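Local coordinates for uncharacterized protein YLR301W (Saccharomyces cerevisiae, PDB 3RBY) that is of unknown function and non-essential, but interacts with the protein HRR25 and may interact with SEC72, at residues Phe76-Asp81 with Gly94-Thr99; Phe51-Ala56 with Leu80-Tyr85; Leu9-Gly14 with Phe126-Gln131. All blocks are in the same frame, centred on the assembly; numbering follows the deposited sequence.

Interaction 1. Residues Phe76-Asp81 with Gly94-Thr99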
loop_
_atom_site.group_PDB
_atom_site.type_symbol
_atom_site.label_atom_id
_atom_site.label_comp_id
_atom_site.label_asym_id
_atom_site.label_seq_id
_atom_site.Cartn_x
_atom_site.Cartn_y
_atom_site.Cartn_z
ATOM N N PHE A 76 5.080 -12.686 -20.512
ATOM C CA PHE A 76 5.073 -13.914 -19.726
ATOM C C PHE A 76 4.620 -15.121 -20.513
ATOM O O PHE A 76 3.597 -15.087 -21.200
ATOM C CB PHE A 76 4.156 -13.781 -18.503
ATOM C CG PHE A 76 4.670 -12.831 -17.457
ATOM C CD1 PHE A 76 4.282 -11.502 -17.462
ATOM C CD2 PHE A 76 5.531 -13.271 -16.458
ATOM C CE1 PHE A 76 4.752 -10.622 -16.499
ATOM C CE2 PHE A 76 6.009 -12.394 -15.490
ATOM C CZ PHE A 76 5.621 -11.071 -15.510
ATOM N N ASN A 77 5.385 -16.195 -20.384
ATOM C CA ASN A 77 4.910 -17.529 -20.735
ATOM C C ASN A 77 5.079 -18.427 -19.520
ATOM O O ASN A 77 6.133 -19.045 -19.326
ATOM C CB ASN A 77 5.657 -18.086 -21.957
ATOM C CG ASN A 77 5.257 -17.383 -23.238
ATOM O OD1 ASN A 77 5.940 -16.460 -23.684
ATOM N ND2 ASN A 77 4.121 -17.790 -23.817
ATOM N N PHE A 78 4.043 -18.479 -18.692
ATOM C CA PHE A 78 4.154 -19.091 -17.370
ATOM C C PHE A 78 4.606 -20.547 -17.374
ATOM O O PHE A 78 4.230 -21.340 -18.241
ATOM C CB PHE A 78 2.822 -18.954 -16.626
ATOM C CG PHE A 78 2.363 -17.529 -16.500
ATOM C CD1 PHE A 78 1.218 -17.086 -17.148
ATOM C CD2 PHE A 78 3.108 -16.620 -15.766
ATOM C CE1 PHE A 78 0.808 -15.759 -17.037
ATOM C CE2 PHE A 78 2.711 -15.296 -15.654
ATOM C CZ PHE A 78 1.559 -14.862 -16.292
ATOM N N TRP A 79 5.426 -20.893 -16.396
ATOM C CA TRP A 79 5.777 -22.291 -16.163
ATOM C C TRP A 79 4.633 -22.945 -15.370
ATOM O O TRP A 79 3.981 -23.889 -15.836
ATOM C CB TRP A 79 7.092 -22.358 -15.379
ATOM C CG TRP A 79 7.581 -23.747 -15.130
ATOM C CD1 TRP A 79 7.318 -24.860 -15.881
ATOM C CD2 TRP A 79 8.400 -24.183 -14.036
ATOM N NE1 TRP A 79 7.935 -25.959 -15.323
ATOM C CE2 TRP A 79 8.607 -25.568 -14.194
ATOM C CE3 TRP A 79 8.994 -23.531 -12.951
ATOM C CZ2 TRP A 79 9.381 -26.316 -13.303
ATOM C CZ3 TRP A 79 9.763 -24.272 -12.067
ATOM C CH2 TRP A 79 9.948 -25.654 -12.248
ATOM N N LEU A 80 4.404 -22.434 -14.160
ATOM C CA LEU A 80 3.205 -22.762 -13.393
ATOM C C LEU A 80 2.090 -21.798 -13.777
ATOM O O LEU A 80 2.286 -20.585 -13.745
ATOM C CB LEU A 80 3.496 -22.605 -11.894
ATOM C CG LEU A 80 2.619 -23.245 -10.811
ATOM C CD1 LEU A 80 2.401 -22.257 -9.665
ATOM C CD2 LEU A 80 1.293 -23.743 -11.358
ATOM N N ASP A 81 0.927 -22.334 -14.140
ATOM C CA ASP A 81 -0.296 -21.536 -14.298
ATOM C C ASP A 81 -1.492 -22.390 -13.867
ATOM O O ASP A 81 -1.952 -23.248 -14.627
ATOM C CB ASP A 81 -0.469 -21.084 -15.741
ATOM C CG ASP A 81 -1.718 -20.245 -15.948
ATOM O OD1 ASP A 81 -2.646 -20.319 -15.108
ATOM O OD2 ASP A 81 -1.780 -19.517 -16.970
ATOM N N GLY A 94 -1.632 -19.026 -23.328
ATOM C CA GLY A 94 -0.499 -18.531 -24.088
ATOM C C GLY A 94 0.143 -17.286 -23.507
ATOM O O GLY A 94 -0.108 -16.902 -22.360
ATOM N N GLU A 95 0.982 -16.643 -24.302
ATOM C CA GLU A 95 1.779 -15.548 -23.798
ATOM C C GLU A 95 0.872 -14.456 -23.244
ATOM O O GLU A 95 -0.259 -14.269 -23.724
ATOM C CB GLU A 95 2.676 -15.004 -24.911
ATOM C CG GLU A 95 3.404 -13.717 -24.588
ATOM C CD GLU A 95 4.572 -13.468 -25.552
ATOM O OE1 GLU A 95 4.667 -12.369 -26.143
ATOM O OE2 GLU A 95 5.415 -14.380 -25.710
ATOM N N VAL A 96 1.353 -13.757 -22.216
ATOM C CA VAL A 96 0.668 -12.556 -21.740
ATOM C C VAL A 96 1.599 -11.366 -21.826
ATOM O O VAL A 96 2.703 -11.391 -21.280
ATOM C CB VAL A 96 0.187 -12.683 -20.289
ATOM C CG1 VAL A 96 -0.544 -11.408 -19.882
ATOM C CG2 VAL A 96 -0.707 -13.904 -20.122
ATOM N N ASN A 97 1.153 -10.318 -22.502
ATOM C CA ASN A 97 1.972 -9.120 -22.644
ATOM C C ASN A 97 1.586 -8.016 -21.663
ATOM O O ASN A 97 0.450 -7.511 -21.699
ATOM C CB ASN A 97 1.898 -8.622 -24.086
ATOM C CG ASN A 97 2.353 -9.677 -25.078
ATOM O OD1 ASN A 97 3.553 -9.928 -25.219
ATOM N ND2 ASN A 97 1.398 -10.318 -25.750
ATOM N N THR A 98 2.521 -7.645 -20.783
ATOM C CA THR A 98 2.222 -6.659 -19.746
ATOM C C THR A 98 3.155 -5.462 -19.795
ATOM O O THR A 98 4.292 -5.549 -20.268
ATOM C CB THR A 98 2.251 -7.266 -18.322
ATOM O OG1 THR A 98 3.608 -7.559 -17.951
ATOM C CG2 THR A 98 1.402 -8.537 -18.252
ATOM N N THR A 99 2.655 -4.345 -19.282
ATOM C CA THR A 99 3.421 -3.115 -19.191
ATOM C C THR A 99 3.419 -2.635 -17.746
ATOM O O THR A 99 2.374 -2.635 -17.087
ATOM C CB THR A 99 2.808 -2.020 -20.083
ATOM O OG1 THR A 99 2.846 -2.445 -21.452
ATOM C CG2 THR A 99 3.580 -0.723 -19.948
HETATM O O HOH W 1 1.468 -18.257 -20.368
#
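Phe76 and Val96 form an antiparallel hydrogen-bonded pair at the point where strand 71-76 ends and strand 96-102 begins, in the wall of a beta-barrel. Two backbone bonds make the pair: Phe76 N to Val96 O and, in return, Val96 N to Phe76 O, both 2.8 Å and nearly straight. Phe76 O is shared, because Glu95 CA also approaches it at 3.2 Å in a CA-H...O contact. Beyond this pair the chains diverge, and a water carries the link onward by accepting from Phe78 N at 3.1 Å and donating to Gly94 O at 2.9 Å. Gly94 suits this bend because at its positive phi (91°) a side chain would be jammed against the preceding carbonyl.

The apolar contacts lie on the face that Phe76 shares with Val96. The methyl CG2 of Val96, a branched residue at home in a strand, meets Phe78 obliquely, 3.9 Å from CE1. Phe78 itself lies against the rings of Trp53 and Phe55, and its side chain comes within about 4 Å, nearest atoms, of a triethylene glycol that probably came from the crystallisation liquor.

On the polar side, the extended Glu95 side chain passes obliquely across that of Asn77 and ends in a salt bridge with Lys63 of strand 62-66, a charge that suits this less buried border.

Thr98, two residues on from Val96 and on the same face as Val96 and Phe76, is buried. Its hydroxyl sits between the backbone N and the carbonyl carbon (chi1 71°), where it is hydrogen-bonded to Gln74 O and Trp100 NE1. The same OG1 lies in the plane of the Phe76 ring, at its edge, 3.6 Å from CE1.

Interaction 2. Residues Phe51-Ala56 with Leu80-Tyr85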
loop_
_atom_site.group_PDB
_atom_site.type_symbol
_atom_site.label_atom_id
_atom_site.label_comp_id
_atom_site.label_asym_id
_atom_site.label_seq_id
_atom_site.Cartn_x
_atom_site.Cartn_y
_atom_site.Cartn_z
ATOM N N PHE A 51 -7.450 -19.869 -3.615
ATOM C CA PHE A 51 -6.578 -18.970 -4.367
ATOM C C PHE A 51 -7.322 -18.403 -5.552
ATOM O O PHE A 51 -8.038 -19.140 -6.249
ATOM C CB PHE A 51 -5.371 -19.730 -4.910
ATOM C CG PHE A 51 -4.554 -20.405 -3.852
ATOM C CD1 PHE A 51 -4.784 -21.735 -3.511
ATOM C CD2 PHE A 51 -3.548 -19.715 -3.203
ATOM C CE1 PHE A 51 -4.020 -22.357 -2.536
ATOM C CE2 PHE A 51 -2.780 -20.329 -2.230
ATOM C CZ PHE A 51 -3.016 -21.652 -1.888
ATOM N N GLU A 52 -7.130 -17.114 -5.809
ATOM C CA GLU A 52 -7.714 -16.473 -6.974
ATOM C C GLU A 52 -6.908 -16.981 -8.163
ATOM O O GLU A 52 -7.444 -17.189 -9.252
ATOM C CB GLU A 52 -7.763 -14.958 -6.783
ATOM C CG GLU A 52 -7.856 -14.170 -8.078
ATOM C CD GLU A 52 -7.718 -12.676 -7.859
ATOM O OE1 GLU A 52 -6.628 -12.133 -8.132
ATOM O OE2 GLU A 52 -8.699 -12.046 -7.412
ATOM N N TRP A 53 -5.613 -17.181 -7.938
ATOM C CA TRP A 53 -4.709 -17.669 -8.972
ATOM C C TRP A 53 -3.300 -17.853 -8.411
ATOM O O TRP A 53 -3.011 -17.441 -7.288
ATOM C CB TRP A 53 -4.696 -16.626 -10.090
ATOM C CG TRP A 53 -4.009 -17.091 -11.337
ATOM C CD1 TRP A 53 -3.923 -18.373 -11.795
ATOM C CD2 TRP A 53 -3.309 -16.279 -12.286
ATOM N NE1 TRP A 53 -3.215 -18.410 -12.971
ATOM C CE2 TRP A 53 -2.827 -17.136 -13.294
ATOM C CE3 TRP A 53 -3.044 -14.909 -12.383
ATOM C CZ2 TRP A 53 -2.094 -16.670 -14.383
ATOM C CZ3 TRP A 53 -2.317 -14.449 -13.465
ATOM C CH2 TRP A 53 -1.851 -15.327 -14.450
ATOM N N ALA A 54 -2.430 -18.473 -9.200
ATOM C CA ALA A 54 -1.048 -18.705 -8.795
ATOM C C ALA A 54 -0.198 -19.061 -10.008
ATOM O O ALA A 54 -0.625 -19.829 -10.869
ATOM C CB ALA A 54 -0.978 -19.807 -7.752
ATOM N N PHE A 55 1.006 -18.501 -10.076
ATOM C CA PHE A 55 1.886 -18.757 -11.205
ATOM C C PHE A 55 3.339 -18.554 -10.807
ATOM O O PHE A 55 3.637 -17.954 -9.767
ATOM C CB PHE A 55 1.517 -17.898 -12.426
ATOM C CG PHE A 55 1.692 -16.401 -12.231
ATOM C CD1 PHE A 55 0.582 -15.575 -12.035
ATOM C CD2 PHE A 55 2.952 -15.813 -12.289
ATOM C CE1 PHE A 55 0.727 -14.187 -11.880
ATOM C CE2 PHE A 55 3.109 -14.422 -12.144
ATOM C CZ PHE A 55 1.991 -13.610 -11.937
ATOM N N ALA A 56 4.236 -19.083 -11.631
ATOM C CA ALA A 56 5.663 -18.999 -11.369
ATOM C C ALA A 56 6.418 -19.320 -12.654
ATOM O O ALA A 56 5.862 -19.920 -13.585
ATOM C CB ALA A 56 6.062 -19.958 -10.251
ATOM N N LEU A 80 4.404 -22.434 -14.160
ATOM C CA LEU A 80 3.205 -22.762 -13.393
ATOM C C LEU A 80 2.090 -21.798 -13.777
ATOM O O LEU A 80 2.286 -20.585 -13.745
ATOM C CB LEU A 80 3.496 -22.605 -11.894
ATOM C CG LEU A 80 2.619 -23.245 -10.811
ATOM C CD1 LEU A 80 2.401 -22.257 -9.665
ATOM C CD2 LEU A 80 1.293 -23.743 -11.358
ATOM N N ASP A 81 0.927 -22.334 -14.140
ATOM C CA ASP A 81 -0.296 -21.536 -14.298
ATOM C C ASP A 81 -1.492 -22.390 -13.867
ATOM O O ASP A 81 -1.952 -23.248 -14.627
ATOM C CB ASP A 81 -0.469 -21.084 -15.741
ATOM C CG ASP A 81 -1.718 -20.245 -15.948
ATOM O OD1 ASP A 81 -2.646 -20.319 -15.108
ATOM O OD2 ASP A 81 -1.780 -19.517 -16.970
ATOM N N THR A 82 -1.990 -22.178 -12.652
ATOM C CA THR A 82 -3.026 -23.070 -12.128
ATOM C C THR A 82 -4.237 -23.157 -13.062
ATOM O O THR A 82 -4.951 -24.162 -13.074
ATOM C CB THR A 82 -3.474 -22.689 -10.700
ATOM O OG1 THR A 82 -3.924 -21.325 -10.677
ATOM C CG2 THR A 82 -2.329 -22.888 -9.703
ATOM N N ASN A 83 -4.465 -22.113 -13.847
ATOM C CA ASN A 83 -5.505 -22.185 -14.867
ATOM C C ASN A 83 -5.246 -23.342 -15.823
ATOM O O ASN A 83 -6.082 -24.231 -15.967
ATOM C CB ASN A 83 -5.612 -20.876 -15.659
ATOM C CG ASN A 83 -6.130 -19.715 -14.816
ATOM O OD1 ASN A 83 -6.803 -19.907 -13.788
ATOM N ND2 ASN A 83 -5.822 -18.491 -15.258
ATOM N N VAL A 84 -4.086 -23.339 -16.477
ATOM C CA VAL A 84 -3.794 -24.415 -17.415
ATOM C C VAL A 84 -3.635 -25.742 -16.683
ATOM O O VAL A 84 -4.038 -26.787 -17.188
ATOM C CB VAL A 84 -2.560 -24.141 -18.333
ATOM C CG1 VAL A 84 -2.224 -22.659 -18.383
ATOM C CG2 VAL A 84 -1.367 -24.973 -17.900
ATOM N N TYR A 85 -3.055 -25.710 -15.494
ATOM C CA TYR A 85 -2.909 -26.941 -14.730
ATOM C C TYR A 85 -4.263 -27.576 -14.473
ATOM O O TYR A 85 -4.433 -28.771 -14.666
ATOM C CB TYR A 85 -2.233 -26.678 -13.385
ATOM C CG TYR A 85 -1.846 -27.943 -12.659
ATOM C CD1 TYR A 85 -2.738 -28.579 -11.810
ATOM C CD2 TYR A 85 -0.585 -28.505 -12.830
ATOM C CE1 TYR A 85 -2.385 -29.744 -11.142
ATOM C CE2 TYR A 85 -0.215 -29.663 -12.164
ATOM C CZ TYR A 85 -1.120 -30.281 -11.324
ATOM O OH TYR A 85 -0.750 -31.431 -10.661
#
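Trp53 and Asp81 both carry CG trans to the backbone nitrogen (chi1 -169° and -180°), which swings the indole and the carboxylate across the strand gap until Trp53 NE1 donates to Asp81 OD1 at 2.9 Å. The oxygen is met from above the carboxylate plane, yet lies almost in the plane of the indole. OD1 also takes a weak capping bond from Asn83 N at 2.8 Å, so one oxygen serves both the strand and the first turn of helix 82-86. The helix end would probably stabilise its negative charge.

The indole is held flat between two neighbours. On one face lies the Asn83 amide, only 7° from parallel, with ND2 3.4 Å above the ring plane; on the opposite face Phe55 CD1 stands 3.3 Å above the plane, both offset toward the rim of the indole. Thr82 OG1 touches the indole edge, 3.2 Å from CD1.

Backbone bonds fix the register: Ala56 and Leu80 exchange two, and Thr82 N reaches Ala54 O at 3.2 Å. Small alanines suit the other face, where Ala56 CB meets Leu80 CB at 4.0 Å and where Phe180 and Phe194 of the second sheet close in on Ala54, Ala56, Leu80 and Thr82. With Trp79 and Leu80 both opposite Ala56, the pairing contains a classic beta bulge; it ends in an N-cap, as a short strand of the beta-barrel passes directly into a helix.

Interaction 3. Residues Leu9-Gly14 with Phe126-Gln131. Unlike the reference sequence in segment 126-131: Met129 (reference Leu).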
loop_
_atom_site.group_PDB
_atom_site.type_symbol
_atom_site.label_atom_id
_atom_site.label_comp_id
_atom_site.label_asym_id
_atom_site.label_seq_id
_atom_site.Cartn_x
_atom_site.Cartn_y
_atom_site.Cartn_z
ATOM N N LEU A 9 -2.145 -4.374 -4.408
ATOM C CA LEU A 9 -3.043 -3.418 -3.747
ATOM C C LEU A 9 -4.437 -3.426 -4.354
ATOM O O LEU A 9 -5.418 -3.149 -3.661
ATOM C CB LEU A 9 -2.488 -1.995 -3.847
ATOM C CG LEU A 9 -1.146 -1.760 -3.160
ATOM C CD1 LEU A 9 -0.592 -0.365 -3.504
ATOM C CD2 LEU A 9 -1.288 -1.961 -1.650
ATOM N N LEU A 10 -4.519 -3.700 -5.654
ATOM C CA LEU A 10 -5.810 -3.847 -6.311
ATOM C C LEU A 10 -5.688 -4.557 -7.640
ATOM O O LEU A 10 -4.633 -4.515 -8.282
ATOM C CB LEU A 10 -6.520 -2.495 -6.496
ATOM C CG LEU A 10 -6.108 -1.579 -7.645
ATOM C CD1 LEU A 10 -6.737 -2.027 -8.973
ATOM C CD2 LEU A 10 -6.523 -0.152 -7.331
ATOM N N PHE A 11 -6.786 -5.201 -8.027
ATOM C CA PHE A 11 -6.975 -5.840 -9.324
ATOM C C PHE A 11 -8.213 -5.185 -9.950
ATOM O O PHE A 11 -9.221 -4.977 -9.263
ATOM C CB PHE A 11 -7.246 -7.336 -9.116
ATOM C CG PHE A 11 -7.236 -8.148 -10.383
ATOM C CD1 PHE A 11 -6.604 -7.678 -11.525
ATOM C CD2 PHE A 11 -7.865 -9.382 -10.433
ATOM C CE1 PHE A 11 -6.602 -8.423 -12.698
ATOM C CE2 PHE A 11 -7.862 -10.138 -11.607
ATOM C CZ PHE A 11 -7.230 -9.651 -12.739
ATOM N N GLN A 12 -8.163 -4.852 -11.236
ATOM C CA GLN A 12 -9.325 -4.226 -11.861
ATOM C C GLN A 12 -9.524 -4.664 -13.308
ATOM O O GLN A 12 -8.651 -4.418 -14.158
ATOM C CB GLN A 12 -9.210 -2.696 -11.791
ATOM C CG GLN A 12 -10.308 -1.950 -12.554
ATOM C CD GLN A 12 -10.202 -0.431 -12.433
ATOM O OE1 GLN A 12 -10.899 0.306 -13.128
ATOM N NE2 GLN A 12 -9.331 0.039 -11.551
ATOM N N VAL A 13 -10.659 -5.311 -13.595
ATOM C CA VAL A 13 -10.998 -5.633 -14.986
ATOM C C VAL A 13 -12.229 -4.878 -15.489
ATOM O O VAL A 13 -12.483 -4.824 -16.694
ATOM C CB VAL A 13 -11.182 -7.151 -15.247
ATOM C CG1 VAL A 13 -10.085 -7.954 -14.565
ATOM C CG2 VAL A 13 -12.569 -7.607 -14.806
ATOM N N GLY A 14 -12.994 -4.295 -14.578
ATOM C CA GLY A 14 -14.127 -3.501 -15.009
ATOM C C GLY A 14 -13.934 -2.033 -14.699
ATOM O O GLY A 14 -12.803 -1.555 -14.607
ATOM N N PHE A 126 -6.755 -5.308 -18.232
ATOM C CA PHE A 126 -6.708 -5.336 -16.772
ATOM C C PHE A 126 -5.689 -4.347 -16.228
ATOM O O PHE A 126 -4.795 -3.872 -16.956
ATOM C CB PHE A 126 -6.375 -6.743 -16.249
ATOM C CG PHE A 126 -4.966 -7.191 -16.552
ATOM C CD1 PHE A 126 -4.675 -7.887 -17.725
ATOM C CD2 PHE A 126 -3.933 -6.925 -15.661
ATOM C CE1 PHE A 126 -3.369 -8.304 -18.008
ATOM C CE2 PHE A 126 -2.629 -7.337 -15.932
ATOM C CZ PHE A 126 -2.346 -8.027 -17.106
ATOM N N ARG A 127 -5.834 -4.040 -14.943
ATOM C CA ARG A 127 -4.844 -3.240 -14.240
ATOM C C ARG A 127 -4.623 -3.763 -12.832
ATOM O O ARG A 127 -5.555 -4.161 -12.143
ATOM C CB ARG A 127 -5.211 -1.755 -14.198
ATOM C CG ARG A 127 -4.477 -1.009 -13.084
ATOM C CD ARG A 127 -4.565 0.495 -13.242
ATOM N NE ARG A 127 -5.856 0.907 -13.773
ATOM C CZ ARG A 127 -5.994 1.751 -14.786
ATOM N NH1 ARG A 127 -7.203 2.076 -15.224
ATOM N NH2 ARG A 127 -4.914 2.276 -15.354
ATOM N N GLU A 128 -3.366 -3.756 -12.418
ATOM C CA GLU A 128 -3.011 -4.168 -11.078
ATOM C C GLU A 128 -2.062 -3.158 -10.500
ATOM O O GLU A 128 -1.125 -2.731 -11.170
ATOM C CB GLU A 128 -2.373 -5.553 -11.099
ATOM C CG GLU A 128 -3.409 -6.635 -11.201
ATOM C CD GLU A 128 -2.832 -7.965 -11.598
ATOM O OE1 GLU A 128 -2.654 -8.173 -12.815
ATOM O OE2 GLU A 128 -2.560 -8.801 -10.707
ATOM N N MET A 129 -2.315 -2.768 -9.257
ATOM C CA MET A 129 -1.437 -1.844 -8.565
ATOM C C MET A 129 -0.579 -2.602 -7.565
ATOM O O MET A 129 -1.085 -3.440 -6.803
ATOM C CB MET A 129 -2.258 -0.763 -7.878
ATOM C CG MET A 129 -1.758 0.652 -8.135
ATOM S SD MET A 129 -1.679 1.030 -9.888
ATOM C CE MET A 129 -3.243 0.366 -10.362
ATOM N N TRP A 130 0.719 -2.298 -7.571
ATOM C CA TRP A 130 1.681 -3.029 -6.754
ATOM C C TRP A 130 2.469 -2.148 -5.808
ATOM O O TRP A 130 2.980 -1.089 -6.200
ATOM C CB TRP A 130 2.680 -3.814 -7.622
ATOM C CG TRP A 130 2.034 -4.858 -8.451
ATOM C CD1 TRP A 130 1.565 -4.715 -9.728
ATOM C CD2 TRP A 130 1.747 -6.211 -8.065
ATOM N NE1 TRP A 130 1.016 -5.900 -10.163
ATOM C CE2 TRP A 130 1.109 -6.833 -9.165
ATOM C CE3 TRP A 130 1.974 -6.958 -6.903
ATOM C CZ2 TRP A 130 0.698 -8.166 -9.135
ATOM C CZ3 TRP A 130 1.561 -8.275 -6.871
ATOM C CH2 TRP A 130 0.936 -8.871 -7.984
ATOM N N GLN A 131 2.593 -2.637 -4.575
ATOM C CA GLN A 131 3.366 -1.978 -3.548
ATOM C C GLN A 131 4.679 -2.735 -3.276
ATOM O O GLN A 131 4.664 -3.856 -2.758
ATOM C CB GLN A 131 2.554 -1.892 -2.254
ATOM C CG GLN A 131 3.365 -1.304 -1.107
ATOM C CD GLN A 131 3.654 0.171 -1.317
ATOM O OE1 GLN A 131 2.741 1.004 -1.220
ATOM N NE2 GLN A 131 4.915 0.506 -1.622
#
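Leu9 N donates to Met129 O in a short, nearly straight bond (2.8 Å, 172°), one of four backbone bonds that join strands 4-12 and 124-132 as antiparallel neighbours in the beta-barrel. Met129 N returns a bond not to Leu9 but to Leu10 O, at 3.1 Å. Two residues thus lie opposite one, and with the helix-like psi of Leu9 (-32°) this is consistent with a classic beta bulge. From Leu10 on the pairing is regular: Phe11 and Glu128 form a non-hydrogen-bonded pair, and in the next, hydrogen-bonded pair Gln12 N reaches Arg127 O at 2.8 Å while Arg127 N reaches Gln12 O at 2.9 Å.

Leu10 and Met129 lie side by side on one face of the sheet, with Leu10 CG 3.9 Å from Met129 CB. Leu9 CD1 crosses onto Gln131 CB at 3.7 Å. These apolar chains suit a subunit interface: Leu9 packs on Leu9 of the second subunit, Met129 on its Leu10, and Leu10 on its Trp103. Arg127, on the same face, forms a salt bridge with Glu109 through NH2, whereas its buried NE has no partner in the model.

The other face carries Phe11 and Glu128. Glu128 is a buried residue, and its OE2 forms a salt bridge with Arg37, which probably offsets the charge. The trans chi1 of Phe11 (-171°) lays the ring alongside the glutamate stem and brings CE1 within 3.9 Å of Phe126 CB. The tightest side-chain touch joins Phe11 CD1 to Glu128 CG, 3.4 Å apart.

In the fold
From the N terminus, the chain first opens interaction 3 at residues 9-14, and this is the last to close, at 126-131, so its long loop encloses the other two. Interaction 2 opens at 51-56. Before it closes at 80-85, interaction 1 has begun at 76-81, so the two interlock and share Leu80 and Asp81; interaction 1 then closes at 94-99. All three lie in one antiparallel sheet. Residues 76-81 pass from strand 71-76, near one end of the strand order, to strand 80-81 at the other, as expected where a barrel closes. Interaction 3 joins neighbours in the middle of that order, its centre about 17 Å from each of the other two centres.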